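Local coordinates for protein possible adhesin (Caldicellulosiruptor kronotskyensis, PDB 4WA0) that probably mediates attachment of the thermophilic bacterium to cellulose, as a tapirin whose C-terminal beta-helix domain, with a bound magnesium ion, makes up this chain, at residues 156-169 against 183-197. Residues are numbered along the deposited sequence; the frame is centred on the assembly and turned at random. Where two conformers were deposited one is given.
Sequences LKSNSAVYCNSLVV and LYLATTPDASTIISI
The rings of Tyr-163 and Tyr-184 lie side by side outside two adjacent parallel strands, 161-164 and 183-185. They are near parallel (planes at 2°, centroids 4.5 Å apart) but slid apart, so that they barely overlap and CE2 of Tyr-163 lies over the rim of the Tyr-184 ring. Both rings leave the backbone alike, each CG beside its own backbone N, which keeps them pointing the same way; Phe-210 meets the Tyr-163 ring at an inclined angle. Beneath them the ladder is regular: Tyr-184 N donates to Val-162 O, Cys-164 N to Tyr-184 O and Ala-186 N to Cys-164 O.

The interior is the tightly packed, buried part. CD1 of Leu-183 meets CG1 of Val-162 at 3.7 Å. Leu-167 comes in from beyond the corner at Asn-165; its CG, anti to the backbone N (chi1 -179°), puts CD2 3.8 Å from CD1 of Ile-197 while its CB faces Leu-185. Leu-175 also touches Leu-167 and Leu-183 here.

Around that corner the contact becomes wetter. Thr-187 OG1 donates to a lone pair of Asn-165 O (2.8 Å), and one water joins that hydroxyl to Leu-167 N. A second water links Leu-167 O, Asp-190 N and Thr-193 OG1. Thr-193 OG1 also accepts from Val-169 N at 3.0 Å, nearly straight at 173°, where the short helix 191-195, N-capped by Asp-190, replaces a further strand beside 166-169. Close packing returns locally at CG1 of Val-169, 3.4 Å from CB of Ser-196. In-register parallel strands, a corner leading to a second sheet and aliphatic side chains layered inside are characteristic of successive coils of a parallel beta-helix.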
# COMPACT_ATOMS: atom_id res chain seq x y z
N LEU A 156 2.36 -4.02 -23.76
CA LEU A 156 1.63 -5.26 -23.52
C LEU A 156 2.63 -6.38 -23.80
O LEU A 156 3.07 -6.58 -24.94
CB LEU A 156 0.31 -5.35 -24.35
CG LEU A 156 -0.52 -4.01 -24.28
CD1 LEU A 156 -1.83 -4.20 -25.08
CD2 LEU A 156 -0.82 -3.64 -22.84
N LYS A 157 3.05 -7.11 -22.76
CA LYS A 157 4.15 -8.07 -22.94
C LYS A 157 3.67 -9.31 -23.70
O LYS A 157 2.50 -9.55 -23.94
CB LYS A 157 4.80 -8.46 -21.61
CG LYS A 157 5.27 -7.26 -20.77
CD LYS A 157 6.50 -6.62 -21.31
CE LYS A 157 7.73 -7.46 -21.00
NZ LYS A 157 8.90 -6.87 -21.73
N SER A 158 4.62 -10.16 -24.06
CA SER A 158 4.29 -11.29 -24.94
C SER A 158 3.18 -12.19 -24.42
O SER A 158 3.15 -12.55 -23.22
CB SER A 158 5.54 -12.07 -25.32
OG SER A 158 6.14 -12.56 -24.17
N ASN A 159 2.26 -12.52 -25.32
CA ASN A 159 1.09 -13.37 -25.06
C ASN A 159 0.12 -12.89 -24.03
O ASN A 159 -0.77 -13.64 -23.61
CB ASN A 159 1.58 -14.78 -24.79
CG ASN A 159 2.40 -15.29 -25.94
OD1 ASN A 159 1.88 -15.33 -27.06
ND2 ASN A 159 3.70 -15.51 -25.73
N SER A 160 0.22 -11.59 -23.68
CA SER A 160 -0.72 -10.99 -22.72
C SER A 160 -2.09 -10.88 -23.42
O SER A 160 -2.19 -11.10 -24.64
CB SER A 160 -0.21 -9.62 -22.21
OG SER A 160 -0.09 -8.72 -23.29
N ALA A 161 -3.14 -10.63 -22.66
CA ALA A 161 -4.52 -10.43 -23.13
C ALA A 161 -5.04 -9.19 -22.44
O ALA A 161 -5.07 -9.09 -21.17
CB ALA A 161 -5.39 -11.62 -22.79
N VAL A 162 -5.43 -8.19 -23.23
CA VAL A 162 -5.85 -6.92 -22.63
C VAL A 162 -7.19 -6.54 -23.22
O VAL A 162 -7.31 -6.53 -24.45
CB VAL A 162 -4.83 -5.85 -22.99
CG1 VAL A 162 -5.38 -4.50 -22.62
CG2 VAL A 162 -3.52 -6.15 -22.31
N TYR A 163 -8.15 -6.18 -22.40
CA TYR A 163 -9.52 -5.92 -22.85
C TYR A 163 -9.89 -4.52 -22.37
O TYR A 163 -9.79 -4.31 -21.18
CB TYR A 163 -10.43 -6.91 -22.24
CG TYR A 163 -10.16 -8.39 -22.53
CD1 TYR A 163 -9.19 -9.05 -21.85
CD2 TYR A 163 -10.91 -9.11 -23.50
CE1 TYR A 163 -8.92 -10.37 -22.09
CE2 TYR A 163 -10.67 -10.44 -23.74
CZ TYR A 163 -9.66 -11.06 -23.03
OH TYR A 163 -9.36 -12.38 -23.26
N CYS A 164 -10.22 -3.59 -23.26
CA CYS A 164 -10.56 -2.17 -22.89
C CYS A 164 -11.78 -1.76 -23.70
O CYS A 164 -11.99 -2.20 -24.81
CB CYS A 164 -9.46 -1.05 -23.11
SG CYS A 164 -7.78 -1.58 -22.84
N ASN A 165 -12.55 -0.86 -23.16
CA ASN A 165 -13.57 -0.26 -23.98
C ASN A 165 -13.08 0.61 -25.10
O ASN A 165 -13.59 0.54 -26.21
CB ASN A 165 -14.56 0.55 -23.09
CG ASN A 165 -15.71 1.11 -23.88
OD1 ASN A 165 -15.74 2.31 -24.16
ND2 ASN A 165 -16.56 0.24 -24.36
N SER A 166 -12.10 1.45 -24.81
CA SER A 166 -11.61 2.47 -25.72
C SER A 166 -10.15 2.75 -25.43
O SER A 166 -9.67 2.52 -24.30
CB SER A 166 -12.41 3.78 -25.52
OG SER A 166 -13.76 3.63 -25.93
N LEU A 167 -9.47 3.23 -26.46
CA LEU A 167 -8.06 3.56 -26.42
C LEU A 167 -7.82 4.91 -26.98
O LEU A 167 -8.34 5.24 -28.08
CB LEU A 167 -7.30 2.52 -27.20
CG LEU A 167 -5.78 2.72 -27.23
CD1 LEU A 167 -5.08 2.62 -25.88
CD2 LEU A 167 -5.16 1.81 -28.28
N VAL A 168 -7.07 5.76 -26.25
CA VAL A 168 -6.64 7.02 -26.75
C VAL A 168 -5.16 7.12 -26.51
O VAL A 168 -4.70 6.95 -25.32
CB VAL A 168 -7.38 8.17 -26.04
CG1 VAL A 168 -6.78 9.50 -26.39
CG2 VAL A 168 -8.90 8.15 -26.31
N VAL A 169 -4.40 7.40 -27.56
CA VAL A 169 -2.96 7.59 -27.44
C VAL A 169 -2.57 8.83 -28.27
O VAL A 169 -2.86 8.91 -29.49
CB VAL A 169 -2.16 6.36 -27.98
CG1 VAL A 169 -0.65 6.59 -27.84
CG2 VAL A 169 -2.57 5.06 -27.31
N LEU A 183 -4.75 -7.50 -28.00
CA LEU A 183 -5.53 -6.35 -27.54
C LEU A 183 -6.95 -6.42 -28.11
O LEU A 183 -7.13 -6.55 -29.33
CB LEU A 183 -4.92 -5.05 -27.99
CG LEU A 183 -5.59 -3.70 -27.64
CD1 LEU A 183 -5.78 -3.57 -26.15
CD2 LEU A 183 -4.79 -2.57 -28.28
N TYR A 184 -7.92 -6.29 -27.23
CA TYR A 184 -9.35 -6.30 -27.60
C TYR A 184 -9.94 -4.98 -27.21
O TYR A 184 -9.84 -4.61 -26.05
CB TYR A 184 -10.15 -7.41 -26.93
CG TYR A 184 -9.65 -8.85 -27.09
CD1 TYR A 184 -8.67 -9.37 -26.27
CD2 TYR A 184 -10.27 -9.72 -27.99
CE1 TYR A 184 -8.26 -10.71 -26.40
CE2 TYR A 184 -9.85 -11.02 -28.13
CZ TYR A 184 -8.86 -11.52 -27.31
OH TYR A 184 -8.49 -12.83 -27.40
N LEU A 185 -10.52 -4.25 -28.20
CA LEU A 185 -11.11 -2.97 -27.94
C LEU A 185 -12.54 -3.05 -28.34
O LEU A 185 -12.84 -3.57 -29.42
CB LEU A 185 -10.36 -1.89 -28.78
CG LEU A 185 -8.90 -1.72 -28.41
CD1 LEU A 185 -8.30 -0.73 -29.36
CD2 LEU A 185 -8.80 -1.25 -26.97
N ALA A 186 -13.44 -2.57 -27.49
CA ALA A 186 -14.90 -2.56 -27.79
C ALA A 186 -15.27 -1.55 -28.87
O ALA A 186 -16.33 -1.61 -29.40
CB ALA A 186 -15.67 -2.26 -26.52
N THR A 187 -14.42 -0.57 -29.10
CA THR A 187 -14.63 0.52 -30.09
C THR A 187 -13.43 0.59 -30.99
O THR A 187 -12.42 -0.17 -30.83
CB THR A 187 -14.78 1.87 -29.31
OG1 THR A 187 -13.60 2.12 -28.50
CG2 THR A 187 -16.02 1.84 -28.39
N THR A 188 -13.50 1.51 -31.93
CA THR A 188 -12.40 1.78 -32.90
C THR A 188 -11.85 3.18 -32.67
O THR A 188 -12.62 4.16 -32.65
CB THR A 188 -12.88 1.64 -34.38
OG1 THR A 188 -13.30 0.29 -34.60
CG2 THR A 188 -11.76 2.00 -35.33
N PRO A 189 -10.57 3.27 -32.37
CA PRO A 189 -10.02 4.58 -32.09
C PRO A 189 -9.85 5.48 -33.32
O PRO A 189 -10.20 5.13 -34.45
CB PRO A 189 -8.63 4.31 -31.49
CG PRO A 189 -8.45 2.86 -31.45
CD PRO A 189 -9.61 2.17 -32.17
N ASP A 190 -9.37 6.70 -33.04
CA ASP A 190 -9.03 7.64 -34.08
C ASP A 190 -7.71 7.41 -34.77
O ASP A 190 -6.85 6.62 -34.30
CB ASP A 190 -9.22 9.09 -33.58
CG ASP A 190 -8.18 9.61 -32.66
OD1 ASP A 190 -7.12 9.05 -32.40
OD2 ASP A 190 -8.45 10.77 -32.18
N ALA A 191 -7.49 8.06 -35.89
CA ALA A 191 -6.27 7.78 -36.66
C ALA A 191 -4.98 7.99 -35.90
O ALA A 191 -4.07 7.22 -36.02
CB ALA A 191 -6.23 8.51 -38.00
N SER A 192 -4.93 9.06 -35.12
CA SER A 192 -3.70 9.37 -34.40
C SER A 192 -3.33 8.26 -33.42
O SER A 192 -2.18 7.79 -33.36
CB SER A 192 -3.80 10.70 -33.65
OG SER A 192 -3.66 11.79 -34.55
N THR A 193 -4.35 7.81 -32.71
CA THR A 193 -4.18 6.70 -31.78
C THR A 193 -3.64 5.48 -32.51
O THR A 193 -2.67 4.87 -32.08
CB THR A 193 -5.48 6.38 -31.05
OG1 THR A 193 -5.85 7.49 -30.19
CG2 THR A 193 -5.42 5.13 -30.32
N ILE A 194 -4.30 5.13 -33.59
CA ILE A 194 -3.89 3.92 -34.31
C ILE A 194 -2.41 4.01 -34.76
O ILE A 194 -1.65 3.05 -34.66
CB ILE A 194 -4.86 3.61 -35.48
CG1 ILE A 194 -6.24 3.26 -34.91
CG2 ILE A 194 -4.27 2.53 -36.42
CD1 ILE A 194 -7.31 3.02 -35.98
N ILE A 195 -1.98 5.16 -35.28
CA ILE A 195 -0.61 5.33 -35.75
C ILE A 195 0.42 5.41 -34.60
O ILE A 195 1.64 5.39 -34.85
CB ILE A 195 -0.50 6.53 -36.75
CG1 ILE A 195 -0.56 7.86 -36.01
CG2 ILE A 195 -1.62 6.42 -37.79
CD1 ILE A 195 -0.38 9.11 -36.83
N SER A 196 -0.08 5.48 -33.34
CA SER A 196 0.75 5.47 -32.15
C SER A 196 0.91 4.09 -31.52
O SER A 196 1.56 3.96 -30.50
CB SER A 196 0.19 6.44 -31.11
OG SER A 196 0.17 7.73 -31.56
N ILE A 197 0.36 3.07 -32.18
CA ILE A 197 0.46 1.70 -31.72
C ILE A 197 1.62 1.10 -32.49
O ILE A 197 1.68 1.23 -33.73
CB ILE A 197 -0.85 0.92 -31.94
CG1 ILE A 197 -2.01 1.54 -31.17
CG2 ILE A 197 -0.63 -0.56 -31.55
CD1 ILE A 197 -3.33 0.92 -31.53
O HOH W 1 -11.01 3.27 -29.04
O HOH W 2 -8.68 7.35 -30.09